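Local coordinates for protein cytochrome c, putative (Shewanella oneidensis, PDB 1SP3) that probably works as a respiratory oxidoreductase, an octaheme tetrathionate reductase that carries electrons on eight covalently bound c-type hemes, at residues Glu17-Cys22 / Val96-Cys101; Pro238-Asn243 / Trp396-Met401; Pro286-Tyr291 / Ala324-Phe329. All coordinates share one frame; numbering follows the deposited sequence.

Contact 1 of 3, residues Glu17-Cys22 / Val96-Cys101; sequences EVTTQC and VDCLIC. With HEC (heme c), chain E.
T19 reaches out from its helix and donates from OG1 to the backbone O of V96, a 2.6 Å bond that meets the carbonyl almost end-on, with a C=O...donor angle of 166°. The same OG1 accepts from a water at 3.0 Å, and that water takes the N-H of C98 at 2.8 Å, so the hydroxyl is gripped by two partners and ties both ends of V96-C98 to the helix. With chi1 at -71°, OG1 sits beside its own backbone N and CG2 lies anti to that N, where the methyl comes up to the sulfur of C98. Apolar contacts flank this polar pair: V18 CG1 meets the two methyls at the fork of L99, 3.9 Å from CD1, while C22 SG lies 4.1 Å from C98 CB. V96 rests CG1 against the vinyl-derived carbons of the heme.

One step out, C98, C101 and H102 form a classic CXXCH heme-binding motif, its SG atoms linked to CAB and CAC of the heme. D97 caps the turn: its OD1 accepts from I100 N at 2.8 Å and, weakly, from L99 N, while OD2 makes a salt bridge to K110 and a hydrogen bond to Y108. C22 is itself thioether-linked to a different heme, so thioether cysteines of two hemes sit side by side, and a shift of either segment would probably be felt at both attachments.

Contact 2 of 3, residues Pro238-Asn243 / Trp396-Met401; sequences PFFAKN and WRINHM. With HEC (heme c), chain G.
The side chains of K242 and M401 run alongside one another, pointing opposite ways. K242 CB points toward 396-401; CG sits beside the backbone N, chi1 -81°, and beyond it the chain is extended. CD passes 4.1 Å from the sulfur of M401, CE lies 4.0 Å from M401 CB, and NZ donates to M401 O at 3.0 Å, tilted from the carbonyl plane. S403 OG is the strongest partner of NZ, and the carbonyls of A167 and T168 also accept from it. With M401 O that is four acceptors for three N-H groups, so at least one hydrogen is probably shared. M401 O takes a second bond from a water, which also donates to F239 O. Just before M401 comes the heme ligand: H400 NE2 binds the iron at 2.1 Å, opposite H185 of a CXXCH motif, giving the bis-histidine coordination common in multiheme cytochromes c. Two residues before the ligand, I398 lays CD1 over one face of the F240 ring, a CH-pi contact 4.2 Å from the centroid and 21° off the normal. M401 SD, near the end of an extended side chain, settles against the backbone of F240 and A241, 3.8 Å from A241 N.

Contact 3 of 3, residues Pro286-Tyr291 / Ala324-Phe329; sequences PQYAWY and AKIYPF
Q287-Y291 and K325-F329 run antiparallel, zipped by six backbone hydrogen bonds; the axes of these short segments approach to 4.5 Å, with 139° between their directions. They form an antiparallel β pair in the mixed sheet of the protein, where the second strand also meets strand 387-397. The central rung is A289 with Y327, a hydrogen-bonded pair: A289 N gives to Y327 O at 2.9 Å, and Y327 N returns a nearly straight bond to A289 O at 3.0 Å. P328, which has no N-H, falls opposite Y288 in a non-hydrogen-bonded pair, so the ladder loses nothing there.

Y288, W290, I326 and P328 share one face. I326 lays CG1 over the six-membered ring of W290, 3.5 Å from its centroid and 6° off the normal, while A324 O approaches the indole edge. W290 NE1 donates to L426 O, outside the two strands, and its ring also meets that of H441. Were W290 replaced by alanine, I326 CG1 would probably lose the ring face it lies over, and L426 O its indole donor.

On the other face Y291, Y327 and F329 build an aromatic cluster. CG of Y291 stands anti to the backbone N, chi1 179°, swinging the ring in among the other two. Its edge points at the face of Y327, with centroids 5.4 Å apart, and its own face receives the edge of F329 at 5.9 Å. Both pairs are T-shaped, with planes close to perpendicular. Y291 OH is held by G198 N, and R397 packs beside all three rings. At the Q287 end of the ladder the two prolines touch, P286 CB lying 3.6 Å from P328 CB.

In the fold
Contacts 2 and 3 are neighbours in one sheet: their centres are 13 Å apart, I398 N probably bonds to P328 O at 3.0 Å, and R397 packs on the ring of Y327. Contact 3 is nested within the chain loop that contact 2 closes. Contact 1 stands apart, its centre about 32 Å from that of contact 2 and about 39 Å from that of contact 3, on the opposite side of the chain's centre from the latter. Hemes are common to all three: contact 1 holds thioether cysteines, contact 2 an axial histidine, and I326 in contact 3 touches another heme. W396 further hydrogen-bonds the heme linked to C74 and C77.

Contact 1 of 3, residues Glu17-Cys22 / Val96-Cys101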
# COMPACT_ATOMS: atom_id res chain seq x y z
N GLU A 17 -21.99 -10.42 15.47
CA GLU A 17 -22.93 -10.14 16.58
C GLU A 17 -22.76 -8.75 17.18
O GLU A 17 -23.72 -8.14 17.70
CB GLU A 17 -22.62 -11.05 17.72
CG GLU A 17 -23.36 -12.34 17.70
CD GLU A 17 -22.88 -13.18 18.87
OE1 GLU A 17 -23.36 -12.95 19.97
OE2 GLU A 17 -21.96 -14.00 18.69
N VAL A 18 -21.50 -8.31 17.24
CA VAL A 18 -21.26 -6.95 17.62
C VAL A 18 -21.86 -6.07 16.57
O VAL A 18 -22.57 -5.14 16.91
CB VAL A 18 -19.79 -6.61 17.87
CG1 VAL A 18 -19.63 -5.11 18.20
CG2 VAL A 18 -19.24 -7.46 19.05
N THR A 19 -21.60 -6.38 15.30
CA THR A 19 -21.98 -5.45 14.25
C THR A 19 -23.48 -5.39 14.19
O THR A 19 -24.05 -4.31 13.89
CB THR A 19 -21.45 -5.87 12.84
OG1 THR A 19 -20.06 -5.66 12.82
CG2 THR A 19 -21.93 -4.86 11.73
N THR A 20 -24.12 -6.55 14.34
CA THR A 20 -25.56 -6.54 14.30
C THR A 20 -26.22 -5.66 15.38
O THR A 20 -27.25 -5.00 15.11
CB THR A 20 -26.29 -7.92 13.94
OG1 THR A 20 -27.34 -8.27 14.86
CG2 THR A 20 -25.44 -9.06 13.82
N GLN A 21 -25.56 -5.52 16.52
CA GLN A 21 -25.94 -4.43 17.43
C GLN A 21 -25.77 -3.00 16.85
O GLN A 21 -26.77 -2.22 16.80
CB GLN A 21 -25.22 -4.57 18.76
CG GLN A 21 -25.85 -5.77 19.60
CD GLN A 21 -27.40 -5.70 19.61
OE1 GLN A 21 -27.97 -4.66 19.99
NE2 GLN A 21 -28.06 -6.79 19.15
N CYS A 22 -24.53 -2.66 16.41
CA CYS A 22 -24.23 -1.33 15.86
C CYS A 22 -25.27 -0.89 14.82
O CYS A 22 -25.74 0.24 14.78
CB CYS A 22 -22.84 -1.31 15.19
SG CYS A 22 -21.50 -1.96 16.19
N VAL A 96 -19.70 -6.05 8.35
CA VAL A 96 -18.73 -4.93 8.36
C VAL A 96 -18.01 -4.98 9.65
O VAL A 96 -18.61 -5.39 10.63
CB VAL A 96 -19.48 -3.62 8.18
CG1 VAL A 96 -18.54 -2.40 8.26
CG2 VAL A 96 -20.22 -3.71 6.84
N ASP A 97 -16.72 -4.64 9.67
CA ASP A 97 -16.01 -4.55 10.93
C ASP A 97 -16.01 -3.08 11.39
O ASP A 97 -15.35 -2.23 10.78
CB ASP A 97 -14.59 -5.15 10.73
CG ASP A 97 -13.75 -5.19 12.04
OD1 ASP A 97 -14.05 -4.43 13.04
OD2 ASP A 97 -12.74 -5.95 12.14
N CYS A 98 -16.82 -2.78 12.39
CA CYS A 98 -16.96 -1.45 12.95
C CYS A 98 -15.98 -1.20 13.99
O CYS A 98 -15.71 -0.06 14.26
CB CYS A 98 -18.32 -1.20 13.64
SG CYS A 98 -19.61 -1.40 12.44
N LEU A 99 -15.39 -2.24 14.55
CA LEU A 99 -14.43 -2.08 15.65
C LEU A 99 -12.99 -1.76 15.26
O LEU A 99 -12.25 -1.12 16.06
CB LEU A 99 -14.45 -3.37 16.47
CG LEU A 99 -15.87 -3.72 16.91
CD1 LEU A 99 -15.82 -5.16 17.49
CD2 LEU A 99 -16.45 -2.67 17.93
N ILE A 100 -12.56 -2.24 14.08
CA ILE A 100 -11.18 -2.07 13.74
C ILE A 100 -10.80 -0.55 13.67
O ILE A 100 -9.71 -0.15 14.12
CB ILE A 100 -10.80 -2.89 12.49
CG1 ILE A 100 -9.29 -2.82 12.16
CG2 ILE A 100 -11.61 -2.45 11.30
CD1 ILE A 100 -8.54 -3.73 13.01
N CYS A 101 -11.68 0.32 13.19
CA CYS A 101 -11.31 1.74 13.15
C CYS A 101 -11.68 2.50 14.39
O CYS A 101 -11.21 3.60 14.60
CB CYS A 101 -11.94 2.44 11.95
SG CYS A 101 -11.31 1.77 10.36
FE HEC E . -16.77 4.96 11.32
CHA HEC E . -16.98 8.33 11.91
CHB HEC E . -19.69 4.60 13.06
CHC HEC E . -16.78 1.69 10.40
CHD HEC E . -13.69 5.24 9.96
NA HEC E . -18.08 6.24 12.34
C1A HEC E . -17.99 7.60 12.42
C2A HEC E . -19.15 8.15 13.14
C3A HEC E . -19.93 7.13 13.44
C4A HEC E . -19.26 5.90 12.92
CMA HEC E . -21.31 7.20 14.19
CAA HEC E . -19.43 9.65 13.44
CBA HEC E . -19.55 10.43 12.10
CGA HEC E . -20.61 9.81 11.21
O1A HEC E . -21.71 9.65 11.79
O2A HEC E . -20.40 9.51 9.96
NB HEC E . -17.96 3.51 11.65
C1B HEC E . -19.11 3.53 12.38
C2B HEC E . -19.70 2.22 12.28
C3B HEC E . -18.90 1.45 11.55
C4B HEC E . -17.78 2.22 11.15
CMB HEC E . -21.02 1.78 12.99
CAB HEC E . -19.15 -0.04 11.13
CBB HEC E . -20.30 -0.46 10.51
NC HEC E . -15.44 3.66 10.31
C1C HEC E . -15.63 2.35 10.08
C2C HEC E . -14.45 1.80 9.44
C3C HEC E . -13.56 2.79 9.30
C4C HEC E . -14.22 3.99 9.84
CMC HEC E . -14.31 0.32 9.03
CAC HEC E . -12.09 2.77 8.71
CBC HEC E . -11.67 2.08 7.63
ND HEC E . -15.57 6.51 10.99
C1D HEC E . -14.30 6.39 10.41
C2D HEC E . -13.71 7.67 10.34
C3D HEC E . -14.78 8.63 10.87
C4D HEC E . -15.85 7.82 11.31
CMD HEC E . -12.30 8.07 9.75
CAD HEC E . -14.67 10.14 11.05
CBD HEC E . -13.82 10.34 12.30
CGD HEC E . -13.47 11.77 12.64
O1D HEC E . -12.52 11.97 13.46
O2D HEC E . -14.13 12.70 12.09
O HOH W 1 -17.68 -4.66 14.35

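Contact 2 of 3, residues Pro238-Asn243 / Trp396-Met401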
# COMPACT_ATOMS: atom_id res chain seq x y z
N PRO A 238 13.21 13.29 2.61
CA PRO A 238 14.54 12.82 2.13
C PRO A 238 14.76 11.36 2.44
O PRO A 238 15.61 10.74 1.77
CB PRO A 238 15.56 13.64 2.94
CG PRO A 238 14.67 14.22 4.24
CD PRO A 238 13.30 14.29 3.71
N PHE A 239 14.03 10.79 3.41
CA PHE A 239 14.18 9.36 3.76
C PHE A 239 12.85 8.75 4.21
O PHE A 239 12.02 9.44 4.89
CB PHE A 239 15.19 9.15 4.89
CG PHE A 239 16.62 9.61 4.53
CD1 PHE A 239 17.09 10.89 4.92
CD2 PHE A 239 17.47 8.78 3.78
CE1 PHE A 239 18.45 11.28 4.65
CE2 PHE A 239 18.84 9.16 3.48
CZ PHE A 239 19.33 10.42 3.93
N PHE A 240 12.67 7.46 3.88
CA PHE A 240 11.66 6.66 4.51
C PHE A 240 12.29 5.42 5.22
O PHE A 240 13.53 5.22 5.21
CB PHE A 240 10.61 6.32 3.46
CG PHE A 240 11.11 5.39 2.39
CD1 PHE A 240 11.00 4.03 2.55
CD2 PHE A 240 11.59 5.88 1.18
CE1 PHE A 240 11.41 3.17 1.54
CE2 PHE A 240 12.04 5.04 0.18
CZ PHE A 240 11.95 3.71 0.33
N ALA A 241 11.45 4.57 5.82
CA ALA A 241 11.94 3.48 6.68
C ALA A 241 13.00 4.06 7.65
O ALA A 241 14.09 3.57 7.79
CB ALA A 241 12.56 2.33 5.83
N LYS A 242 12.68 5.18 8.25
CA LYS A 242 13.60 5.85 9.13
C LYS A 242 13.93 5.04 10.36
O LYS A 242 15.04 5.15 10.86
CB LYS A 242 12.97 7.16 9.54
CG LYS A 242 13.07 8.28 8.56
CD LYS A 242 12.15 9.46 9.07
CE LYS A 242 12.26 10.61 8.13
NZ LYS A 242 11.50 11.82 8.58
N ASN A 243 12.98 4.25 10.88
CA ASN A 243 13.13 3.67 12.23
C ASN A 243 13.32 2.16 12.25
O ASN A 243 13.76 1.61 13.25
CB ASN A 243 11.96 4.06 13.14
CG ASN A 243 11.88 5.56 13.33
OD1 ASN A 243 12.90 6.24 13.49
ND2 ASN A 243 10.68 6.11 13.21
N TRP A 396 5.61 2.68 -5.46
CA TRP A 396 4.60 3.21 -4.55
C TRP A 396 5.05 4.59 -4.18
O TRP A 396 6.24 4.78 -3.89
CB TRP A 396 4.54 2.47 -3.19
CG TRP A 396 3.94 1.15 -3.22
CD1 TRP A 396 2.62 0.80 -3.00
CD2 TRP A 396 4.63 -0.04 -3.49
NE1 TRP A 396 2.48 -0.57 -3.12
CE2 TRP A 396 3.70 -1.10 -3.44
CE3 TRP A 396 5.95 -0.32 -3.83
CZ2 TRP A 396 4.06 -2.43 -3.73
CZ3 TRP A 396 6.30 -1.58 -4.08
CH2 TRP A 396 5.36 -2.65 -4.01
N ARG A 397 4.08 5.49 -4.08
CA ARG A 397 4.31 6.88 -3.74
C ARG A 397 4.75 6.99 -2.29
O ARG A 397 4.22 6.28 -1.45
CB ARG A 397 3.02 7.67 -3.86
CG ARG A 397 2.56 7.71 -5.30
CD ARG A 397 1.48 8.66 -5.54
NE ARG A 397 1.97 10.00 -5.10
CZ ARG A 397 1.14 11.03 -4.84
NH1 ARG A 397 -0.18 10.87 -4.97
NH2 ARG A 397 1.62 12.19 -4.44
N ILE A 398 5.58 7.97 -2.01
CA ILE A 398 5.97 8.27 -0.67
C ILE A 398 5.32 9.60 -0.29
O ILE A 398 5.63 10.59 -0.88
CB ILE A 398 7.52 8.40 -0.60
CG1 ILE A 398 8.21 7.03 -0.82
CG2 ILE A 398 7.92 8.93 0.75
CD1 ILE A 398 7.71 6.04 0.32
N ASN A 399 4.52 9.64 0.78
CA ASN A 399 3.81 10.83 1.19
C ASN A 399 3.92 11.21 2.65
O ASN A 399 3.50 12.34 3.00
CB ASN A 399 2.30 10.75 0.83
CG ASN A 399 2.07 10.73 -0.69
OD1 ASN A 399 2.13 11.75 -1.39
ND2 ASN A 399 1.79 9.56 -1.18
N HIS A 400 4.38 10.30 3.49
CA HIS A 400 4.45 10.49 4.95
C HIS A 400 5.90 10.60 5.43
O HIS A 400 6.78 10.47 4.60
CB HIS A 400 3.61 9.44 5.70
CG HIS A 400 2.27 9.26 5.07
ND1 HIS A 400 2.05 8.39 4.02
CD2 HIS A 400 1.11 9.94 5.25
CE1 HIS A 400 0.79 8.52 3.60
NE2 HIS A 400 0.20 9.44 4.34
N MET A 401 6.13 10.84 6.75
CA MET A 401 7.46 11.09 7.27
C MET A 401 8.06 12.42 6.77
O MET A 401 9.29 12.56 6.64
CB MET A 401 8.45 9.93 7.00
CG MET A 401 8.03 8.59 7.68
SD MET A 401 9.15 7.13 7.41
CE MET A 401 8.40 6.02 8.64
FE HEC G . -1.84 9.80 4.24
CHA HEC G . -1.69 9.20 0.87
CHB HEC G . -2.68 6.59 4.77
CHC HEC G . -1.66 10.35 7.69
CHD HEC G . -1.17 13.08 3.72
NA HEC G . -2.09 8.13 3.06
C1A HEC G . -2.03 8.14 1.69
C2A HEC G . -2.35 6.83 1.22
C3A HEC G . -2.61 6.09 2.30
C4A HEC G . -2.42 6.92 3.48
CMA HEC G . -2.99 4.60 2.31
CAA HEC G . -2.34 6.41 -0.26
CBA HEC G . -0.85 6.03 -0.54
CGA HEC G . -0.85 5.39 -1.93
O1A HEC G . -1.41 4.25 -2.04
O2A HEC G . -0.32 6.01 -2.92
NB HEC G . -2.14 8.75 5.88
C1B HEC G . -2.50 7.40 5.87
C2B HEC G . -2.55 6.92 7.22
C3B HEC G . -2.24 7.96 8.03
C4B HEC G . -2.01 9.11 7.22
CMB HEC G . -2.91 5.46 7.64
CAB HEC G . -2.12 7.93 9.59
CBB HEC G . -1.19 7.08 10.16
NC HEC G . -1.48 11.40 5.49
C1C HEC G . -1.53 11.41 6.86
C2C HEC G . -1.35 12.73 7.30
C3C HEC G . -1.20 13.49 6.19
C4C HEC G . -1.30 12.65 5.05
CMC HEC G . -1.36 13.08 8.84
CAC HEC G . -1.03 15.06 6.08
CBC HEC G . -0.14 15.72 6.91
ND HEC G . -1.50 10.96 2.60
C1D HEC G . -1.21 12.32 2.57
C2D HEC G . -0.98 12.80 1.23
C3D HEC G . -1.21 11.64 0.37
C4D HEC G . -1.46 10.52 1.29
CMD HEC G . -0.62 14.27 0.70
CAD HEC G . -1.12 11.61 -1.20
CBD HEC G . -2.60 11.43 -1.61
CGD HEC G . -3.37 12.73 -1.75
O1D HEC G . -4.55 12.65 -2.10
O2D HEC G . -2.79 13.85 -1.60
O HOH W 2 11.67 11.99 5.43

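Contact 3 of 3, residues Pro286-Tyr291 / Ala324-Phe329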
# COMPACT_ATOMS: atom_id res chain seq x y z
N PRO A 286 14.30 7.69 -1.42
CA PRO A 286 13.35 7.41 -2.49
C PRO A 286 14.05 7.44 -3.86
O PRO A 286 15.09 8.02 -3.99
CB PRO A 286 12.37 8.59 -2.41
CG PRO A 286 12.47 9.10 -1.01
CD PRO A 286 13.95 8.91 -0.66
N GLN A 287 13.46 6.77 -4.84
CA GLN A 287 13.67 7.04 -6.29
C GLN A 287 12.76 8.13 -6.80
O GLN A 287 11.66 8.25 -6.36
CB GLN A 287 13.26 5.79 -7.09
CG GLN A 287 13.97 4.66 -6.52
CD GLN A 287 15.14 4.48 -7.31
OE1 GLN A 287 16.21 5.04 -6.97
NE2 GLN A 287 14.97 3.82 -8.46
N TYR A 288 13.21 8.90 -7.77
CA TYR A 288 12.38 10.06 -8.20
C TYR A 288 11.82 9.83 -9.58
O TYR A 288 12.53 9.34 -10.45
CB TYR A 288 13.24 11.29 -8.14
CG TYR A 288 13.70 11.44 -6.67
CD1 TYR A 288 14.98 11.03 -6.26
CD2 TYR A 288 12.84 11.94 -5.71
CE1 TYR A 288 15.40 11.13 -4.93
CE2 TYR A 288 13.24 12.06 -4.40
CZ TYR A 288 14.51 11.69 -4.03
OH TYR A 288 14.83 11.74 -2.72
N ALA A 289 10.60 10.23 -9.83
CA ALA A 289 10.10 10.04 -11.17
C ALA A 289 9.08 11.09 -11.51
O ALA A 289 8.37 11.55 -10.62
CB ALA A 289 9.60 8.58 -11.41
N TRP A 290 9.03 11.51 -12.79
CA TRP A 290 7.89 12.24 -13.29
C TRP A 290 6.58 11.56 -12.95
O TRP A 290 6.41 10.34 -13.15
CB TRP A 290 7.97 12.50 -14.81
CG TRP A 290 9.11 13.40 -15.17
CD1 TRP A 290 10.30 13.05 -15.76
CD2 TRP A 290 9.21 14.79 -14.86
NE1 TRP A 290 11.12 14.15 -15.86
CE2 TRP A 290 10.49 15.23 -15.28
CE3 TRP A 290 8.34 15.72 -14.23
CZ2 TRP A 290 10.90 16.54 -15.17
CZ3 TRP A 290 8.72 17.00 -14.13
CH2 TRP A 290 10.00 17.41 -14.58
N TYR A 291 5.64 12.36 -12.45
CA TYR A 291 4.33 11.81 -12.16
C TYR A 291 3.30 12.85 -12.45
O TYR A 291 3.32 13.93 -11.86
CB TYR A 291 4.24 11.36 -10.68
CG TYR A 291 2.89 10.76 -10.21
CD1 TYR A 291 2.33 9.63 -10.84
CD2 TYR A 291 2.20 11.33 -9.14
CE1 TYR A 291 1.11 9.10 -10.39
CE2 TYR A 291 0.96 10.79 -8.67
CZ TYR A 291 0.46 9.65 -9.31
OH TYR A 291 -0.76 9.16 -8.90
N ALA A 324 2.92 16.97 -15.01
CA ALA A 324 3.76 16.05 -14.23
C ALA A 324 4.70 16.87 -13.33
O ALA A 324 5.13 17.95 -13.78
CB ALA A 324 4.56 15.13 -15.17
N LYS A 325 5.00 16.39 -12.09
CA LYS A 325 6.11 16.95 -11.28
C LYS A 325 7.02 15.80 -10.86
O LYS A 325 6.61 14.62 -11.01
CB LYS A 325 5.59 17.67 -10.01
CG LYS A 325 4.94 19.00 -10.38
CD LYS A 325 4.34 19.66 -9.15
CE LYS A 325 3.50 20.82 -9.58
NZ LYS A 325 3.49 21.66 -8.41
N ILE A 326 8.23 16.12 -10.38
CA ILE A 326 9.08 15.05 -9.91
C ILE A 326 8.69 14.67 -8.48
O ILE A 326 8.72 15.53 -7.58
CB ILE A 326 10.60 15.43 -10.01
CG1 ILE A 326 10.97 15.74 -11.46
CG2 ILE A 326 11.53 14.37 -9.29
CD1 ILE A 326 12.37 16.52 -11.51
N TYR A 327 8.30 13.39 -8.29
CA TYR A 327 7.79 12.91 -6.99
C TYR A 327 8.70 11.78 -6.52
O TYR A 327 9.36 11.13 -7.37
CB TYR A 327 6.41 12.28 -7.17
CG TYR A 327 5.22 13.28 -7.09
CD1 TYR A 327 4.86 14.05 -8.24
CD2 TYR A 327 4.45 13.40 -5.91
CE1 TYR A 327 3.80 14.92 -8.21
CE2 TYR A 327 3.31 14.34 -5.84
CZ TYR A 327 3.00 15.06 -7.02
OH TYR A 327 2.03 16.00 -7.04
N PRO A 328 8.64 11.45 -5.22
CA PRO A 328 9.44 10.39 -4.63
C PRO A 328 8.65 9.11 -4.47
O PRO A 328 7.45 9.10 -4.14
CB PRO A 328 9.72 10.92 -3.21
CG PRO A 328 8.48 11.66 -2.87
CD PRO A 328 7.85 12.15 -4.17
N PHE A 329 9.36 8.01 -4.62
CA PHE A 329 8.74 6.73 -4.68
C PHE A 329 9.57 5.67 -3.97
O PHE A 329 10.82 5.69 -4.01
CB PHE A 329 8.61 6.29 -6.15
CG PHE A 329 7.57 7.03 -6.91
CD1 PHE A 329 7.90 8.23 -7.59
CD2 PHE A 329 6.25 6.57 -6.93
CE1 PHE A 329 6.97 8.89 -8.30
CE2 PHE A 329 5.27 7.26 -7.62
CZ PHE A 329 5.65 8.44 -8.30